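Local atomic coordinates of DltD domain-containing protein (Beauveria bassiana, PDB entry 7D78), a protein that is a fungal thioesterase of the alpha/beta hydrolase fold that probably acts as a polyketide cyclase, forming medium-ring lactones. Residues A[76-81]-A[315-320]; A[53-58]-A[115-120]. All coordinates share one frame; numbering follows the deposited sequence.

Contact 1: residues A[76-81]-A[315-320]; sequences QSQGFN and FIRENV
Phe80 and Arg317 meet where the end of helix 68-77 comes up against the last turn of helix 305-319, and the guanidinium is held in two ways at once. Over one of its faces, offset toward its rim, lies Phe80 CZ, 4.0 Å above the guanidinium plane; ring and guanidinium planes are turned 50° apart, so the groups lean on each other without stacking flat. At its edge, in the plane, stands the carbonyl of Gln78: Arg317 NH1 gives Gln78 O a long, weak hydrogen bond of 3.4 Å. Gln78 OE1 sits near the same plane, 3.0 Å from Arg317 NH2, and its amide is inclined by only 21° to the guanidinium, although the two side chains cross at about a right angle. That oxygen is also hydrogen-bonded to Thr313 OG1, while Gln78 NE2 bonds Asp310, both one or two turns back on helix 305-319. A bend at chi3 (-67°) carries the arginine across to this loop.

The inner half of the contact is apolar. Ile316 CG2, anti to the backbone N, reaches Phe80 CE1 at 3.6 Å, and the ring is buried further against Pro52 and Ile54 of strand 51-57. Gly79, with positive phi, is the C-prime residue of the Schellman motif that ends helix 68-77 and leads into Phe80. A serine in place of Phe80 would probably open a gap beside Ile316 CG2 and leave the guanidinium without the ring that backs its face. The chemistry is thus graded: hydrocarbon seals the inner side, while an exposed arginine, joined by a weak bond, closes the outer one.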
loop_
_atom_site.group_PDB
_atom_site.type_symbol
_atom_site.label_atom_id
_atom_site.label_comp_id
_atom_site.label_asym_id
_atom_site.label_seq_id
_atom_site.Cartn_x
_atom_site.Cartn_y
_atom_site.Cartn_z
ATOM N N GLN A 76 9.614 -6.752 -31.068
ATOM C CA GLN A 76 10.192 -5.739 -31.943
ATOM C C GLN A 76 10.095 -6.140 -33.412
ATOM O O GLN A 76 9.802 -5.302 -34.271
ATOM C CB GLN A 76 11.646 -5.506 -31.558
ATOM C CG GLN A 76 12.349 -4.490 -32.405
ATOM C CD GLN A 76 13.829 -4.446 -32.104
ATOM O OE1 GLN A 76 14.476 -5.481 -31.967
ATOM N NE2 GLN A 76 14.369 -3.249 -31.984
ATOM N N SER A 77 10.352 -7.412 -33.722
ATOM C CA SER A 77 10.303 -7.843 -35.115
ATOM C C SER A 77 8.884 -7.865 -35.659
ATOM O O SER A 77 8.705 -7.891 -36.879
ATOM C CB SER A 77 10.930 -9.226 -35.272
ATOM O OG SER A 77 10.096 -10.219 -34.717
ATOM N N GLN A 78 7.873 -7.869 -34.791
ATOM C CA GLN A 78 6.487 -7.793 -35.221
ATOM C C GLN A 78 5.933 -6.374 -35.149
ATOM O O GLN A 78 4.719 -6.180 -35.284
ATOM C CB GLN A 78 5.634 -8.760 -34.401
ATOM C CG GLN A 78 5.993 -10.221 -34.679
ATOM C CD GLN A 78 5.056 -11.207 -34.011
ATOM O OE1 GLN A 78 3.893 -10.905 -33.757
ATOM N NE2 GLN A 78 5.559 -12.405 -33.736
ATOM N N GLY A 79 6.790 -5.380 -34.955
ATOM C CA GLY A 79 6.377 -3.994 -35.038
ATOM C C GLY A 79 6.041 -3.316 -33.725
ATOM O O GLY A 79 5.431 -2.238 -33.748
ATOM N N PHE A 80 6.419 -3.898 -32.587
ATOM C CA PHE A 80 6.125 -3.327 -31.273
ATOM C C PHE A 80 7.403 -2.785 -30.643
ATOM O O PHE A 80 8.329 -3.558 -30.366
ATOM C CB PHE A 80 5.503 -4.372 -30.346
ATOM C CG PHE A 80 4.163 -4.878 -30.802
ATOM C CD1 PHE A 80 3.000 -4.201 -30.463
ATOM C CD2 PHE A 80 4.064 -6.040 -31.556
ATOM C CE1 PHE A 80 1.757 -4.667 -30.883
ATOM C CE2 PHE A 80 2.825 -6.513 -31.980
ATOM C CZ PHE A 80 1.672 -5.825 -31.640
ATOM N N ASN A 81 7.463 -1.466 -30.426
ATOM C CA ASN A 81 8.429 -0.937 -29.464
ATOM C C ASN A 81 8.277 -1.722 -28.171
ATOM O O ASN A 81 7.158 -1.948 -27.712
ATOM C CB ASN A 81 8.193 0.545 -29.162
ATOM C CG ASN A 81 8.357 1.451 -30.363
ATOM O OD1 ASN A 81 9.475 1.759 -30.796
ATOM N ND2 ASN A 81 7.238 1.952 -30.857
ATOM N N PHE A 315 -3.458 -10.754 -29.669
ATOM C CA PHE A 315 -4.394 -10.112 -28.744
ATOM C C PHE A 315 -4.155 -8.607 -28.674
ATOM O O PHE A 315 -5.103 -7.816 -28.672
ATOM C CB PHE A 315 -4.279 -10.746 -27.354
ATOM C CG PHE A 315 -5.185 -10.128 -26.323
ATOM C CD1 PHE A 315 -6.484 -10.590 -26.162
ATOM C CD2 PHE A 315 -4.738 -9.094 -25.506
ATOM C CE1 PHE A 315 -7.330 -10.026 -25.218
ATOM C CE2 PHE A 315 -5.581 -8.515 -24.553
ATOM C CZ PHE A 315 -6.873 -8.984 -24.405
ATOM N N ILE A 316 -2.893 -8.190 -28.620
ATOM C CA ILE A 316 -2.593 -6.763 -28.568
ATOM C C ILE A 316 -3.017 -6.082 -29.866
ATOM O O ILE A 316 -3.652 -5.021 -29.853
ATOM C CB ILE A 316 -1.097 -6.548 -28.267
ATOM C CG1 ILE A 316 -0.750 -7.169 -26.912
ATOM C CG2 ILE A 316 -0.752 -5.071 -28.284
ATOM C CD1 ILE A 316 0.739 -7.206 -26.591
ATOM N N ARG A 317 -2.691 -6.698 -31.008
ATOM C CA ARG A 317 -3.069 -6.128 -32.298
ATOM C C ARG A 317 -4.576 -5.938 -32.397
ATOM O O ARG A 317 -5.051 -4.910 -32.894
ATOM C CB ARG A 317 -2.570 -7.027 -33.433
ATOM C CG ARG A 317 -1.719 -6.312 -34.469
ATOM C CD ARG A 317 -1.362 -7.226 -35.640
ATOM N NE ARG A 317 -0.464 -8.305 -35.238
ATOM C CZ ARG A 317 0.859 -8.190 -35.168
ATOM N NH1 ARG A 317 1.447 -7.036 -35.470
ATOM N NH2 ARG A 317 1.594 -9.227 -34.793
ATOM N N GLU A 318 -5.345 -6.910 -31.918
ATOM C CA GLU A 318 -6.794 -6.826 -32.058
ATOM C C GLU A 318 -7.375 -5.724 -31.183
ATOM O O GLU A 318 -8.295 -5.016 -31.602
ATOM C CB GLU A 318 -7.435 -8.169 -31.716
ATOM C CG GLU A 318 -7.315 -9.208 -32.818
ATOM C CD GLU A 318 -8.075 -10.485 -32.503
ATOM O OE1 GLU A 318 -7.556 -11.582 -32.813
ATOM O OE2 GLU A 318 -9.192 -10.390 -31.950
ATOM N N ASN A 319 -6.838 -5.547 -29.976
ATOM C CA ASN A 319 -7.463 -4.680 -28.984
ATOM C C ASN A 319 -6.822 -3.304 -28.856
ATOM O O ASN A 319 -7.459 -2.396 -28.317
ATOM C CB ASN A 319 -7.453 -5.376 -27.622
ATOM C CG ASN A 319 -8.317 -6.601 -27.616
ATOM O OD1 ASN A 319 -9.536 -6.489 -27.631
ATOM N ND2 ASN A 319 -7.697 -7.786 -27.617
ATOM N N VAL A 320 -5.593 -3.126 -29.328
ATOM C CA VAL A 320 -4.909 -1.842 -29.234
ATOM C C VAL A 320 -4.727 -1.279 -30.639
ATOM O O VAL A 320 -3.625 -1.306 -31.203
ATOM C CB VAL A 320 -3.570 -2.004 -28.490
ATOM C CG1 VAL A 320 -2.944 -0.658 -28.203
ATOM C CG2 VAL A 320 -3.805 -2.731 -27.176
#

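Contact 2: residues A[53-58]-A[115-120]; sequences AIIMTP and THISSL
Ala53 and Ile117 mark the nearest approach of two backbones, strand 51-57 and the C-terminal part of helix 103-118, whose CA atoms here lie 7.9 Å apart. That spacing leaves the contact to side chains. The strand turns Ala53 and Ile55 toward the helix, with Ile54 between them pointing away, and the helix answers with the single side chain of Ile117, which likewise points toward the strand.

Ile117 straddles the pair. Its CG2 branch, opposite the backbone N while CG1 lies beside it (chi1 -63°), comes to 4.2 Å from Ala53 CB. The branch point itself serves the second partner: Ile55 CD1 ends 4.2 Å from Ile117 CB. Ile55 and Ile117 run antiparallel alongside each other, so the long arm of the strand residue lies beside the base of the helix residue. Both distances are those of ordinary apolar contact, and all three residues are buried. Ala53 offers only its CB methyl to the isoleucine.

Other residues extend the same layer: Ile55 also packs on Leu110, Ile113 and Val114 of helix 103-118, and Ile117 on Tyr83 of the neighbouring strand. Just beyond Ile117 in the chain, His116 O accepts both Ser119 N and, at 2.8 Å, Ser119 OG. Ile54, on the other face of the strand, packs against Phe75 of helix 68-77, so that strand 51-57 has helices on both of its faces. This is the alpha/beta/alpha layering of the alpha/beta hydrolase fold, in which a central strand of the largely parallel sheet offers successive residues to helices on opposite sides.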
loop_
_atom_site.group_PDB
_atom_site.type_symbol
_atom_site.label_atom_id
_atom_site.label_comp_id
_atom_site.label_asym_id
_atom_site.label_seq_id
_atom_site.Cartn_x
_atom_site.Cartn_y
_atom_site.Cartn_z
ATOM N N ALA A 53 3.654 0.338 -28.320
ATOM C CA ALA A 53 4.717 0.036 -27.369
ATOM C C ALA A 53 4.210 -0.922 -26.301
ATOM O O ALA A 53 3.094 -0.770 -25.799
ATOM C CB ALA A 53 5.258 1.317 -26.713
ATOM N N ILE A 54 5.042 -1.900 -25.949
ATOM C CA ILE A 54 4.754 -2.851 -24.882
ATOM C C ILE A 54 5.792 -2.636 -23.792
ATOM O O ILE A 54 6.993 -2.748 -24.052
ATOM C CB ILE A 54 4.790 -4.305 -25.380
ATOM C CG1 ILE A 54 3.802 -4.520 -26.533
ATOM C CG2 ILE A 54 4.546 -5.261 -24.226
ATOM C CD1 ILE A 54 4.026 -5.843 -27.258
ATOM N N ILE A 55 5.336 -2.324 -22.579
ATOM C CA ILE A 55 6.219 -2.147 -21.426
ATOM C C ILE A 55 6.155 -3.419 -20.593
ATOM O O ILE A 55 5.079 -3.788 -20.108
ATOM C CB ILE A 55 5.820 -0.921 -20.589
ATOM C CG1 ILE A 55 6.037 0.374 -21.375
ATOM C CG2 ILE A 55 6.618 -0.885 -19.263
ATOM C CD1 ILE A 55 5.155 1.546 -20.876
ATOM N N MET A 56 7.296 -4.092 -20.429
ATOM C CA MET A 56 7.369 -5.405 -19.792
ATOM C C MET A 56 7.975 -5.273 -18.397
ATOM O O MET A 56 9.110 -4.808 -18.255
ATOM C CB MET A 56 8.208 -6.375 -20.632
ATOM C CG MET A 56 7.665 -6.622 -22.044
ATOM S SD MET A 56 8.792 -7.625 -23.045
ATOM C CE MET A 56 8.629 -9.224 -22.255
ATOM N N THR A 57 7.233 -5.724 -17.380
ATOM C CA THR A 57 7.712 -5.712 -15.998
ATOM C C THR A 57 8.165 -7.110 -15.596
ATOM O O THR A 57 7.363 -8.053 -15.670
ATOM C CB THR A 57 6.614 -5.227 -15.048
ATOM O OG1 THR A 57 6.281 -3.857 -15.336
ATOM C CG2 THR A 57 7.098 -5.306 -13.598
ATOM N N PRO A 58 9.406 -7.289 -15.142
ATOM C CA PRO A 58 9.869 -8.619 -14.724
ATOM C C PRO A 58 9.226 -9.085 -13.424
ATOM O O PRO A 58 8.539 -8.348 -12.717
ATOM C CB PRO A 58 11.382 -8.436 -14.536
ATOM C CG PRO A 58 11.721 -7.127 -15.188
ATOM C CD PRO A 58 10.473 -6.282 -15.054
ATOM N N THR A 115 4.640 7.554 -18.957
ATOM C CA THR A 115 4.809 8.945 -19.377
ATOM C C THR A 115 6.050 9.109 -20.250
ATOM O O THR A 115 5.994 9.743 -21.312
ATOM C CB THR A 115 4.886 9.866 -18.156
ATOM O OG1 THR A 115 3.632 9.861 -17.471
ATOM C CG2 THR A 115 5.217 11.322 -18.580
ATOM N N HIS A 116 7.183 8.547 -19.825
ATOM C CA HIS A 116 8.392 8.786 -20.611
ATOM C C HIS A 116 8.404 7.970 -21.901
ATOM O O HIS A 116 8.798 8.490 -22.950
ATOM C CB HIS A 116 9.648 8.493 -19.800
ATOM C CG HIS A 116 10.917 8.774 -20.558
ATOM N ND1 HIS A 116 11.264 10.039 -20.984
ATOM C CD2 HIS A 116 11.902 7.949 -20.989
ATOM C CE1 HIS A 116 12.413 9.983 -21.638
ATOM N NE2 HIS A 116 12.822 8.725 -21.653
ATOM N N ILE A 117 7.982 6.700 -21.853
ATOM C CA ILE A 117 7.971 5.876 -23.067
ATOM C C ILE A 117 7.022 6.475 -24.109
ATOM O O ILE A 117 7.320 6.492 -25.317
ATOM C CB ILE A 117 7.599 4.416 -22.727
ATOM C CG1 ILE A 117 8.644 3.765 -21.805
ATOM C CG2 ILE A 117 7.427 3.588 -23.994
ATOM C CD1 ILE A 117 10.107 3.801 -22.344
ATOM N N SER A 118 5.861 6.969 -23.660
ATOM C CA SER A 118 4.905 7.611 -24.561
ATOM C C SER A 118 5.485 8.849 -25.232
ATOM O O SER A 118 5.008 9.248 -26.300
ATOM C CB SER A 118 3.623 8.000 -23.798
ATOM O OG SER A 118 2.986 6.865 -23.230
ATOM N N SER A 119 6.502 9.467 -24.638
ATOM C CA SER A 119 7.083 10.668 -25.221
ATOM C C SER A 119 8.124 10.371 -26.300
ATOM O O SER A 119 8.559 11.303 -26.986
ATOM C CB SER A 119 7.715 11.538 -24.125
ATOM O OG SER A 119 9.028 11.089 -23.822
ATOM N N LEU A 120 8.515 9.114 -26.486
ATOM C CA LEU A 120 9.619 8.808 -27.388
ATOM C C LEU A 120 9.171 8.933 -28.850
ATOM O O LEU A 120 7.985 8.786 -29.155
ATOM C CB LEU A 120 10.153 7.405 -27.109
ATOM C CG LEU A 120 10.773 7.222 -25.715
ATOM C CD1 LEU A 120 11.253 5.786 -25.551
ATOM C CD2 LEU A 120 11.914 8.210 -25.489
#

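In the fold
From the N terminus, after strands 28-33 and 39-45, the chain lays down strand 51-57, the first partner of contact 2, then passes through helix 68-77 to the first partner of contact 1. Helix 103-118 follows and closes contact 2 as a local loop of 56 intervening residues. Contact 1 closes much later, when helix 305-319 returns near the C terminus after 233 residues. The segments alternate along the chain, so the two loops cross. They meet at strand 51-57: Ile54 CD1 packs on Ile316 CD1 at 3.6 Å, and Ile54 pairs through its backbone with Asn81. Contact 2 fastens a helix to the sheet; contact 1 joins the C-terminal ends of helices 68-77 and 305-319.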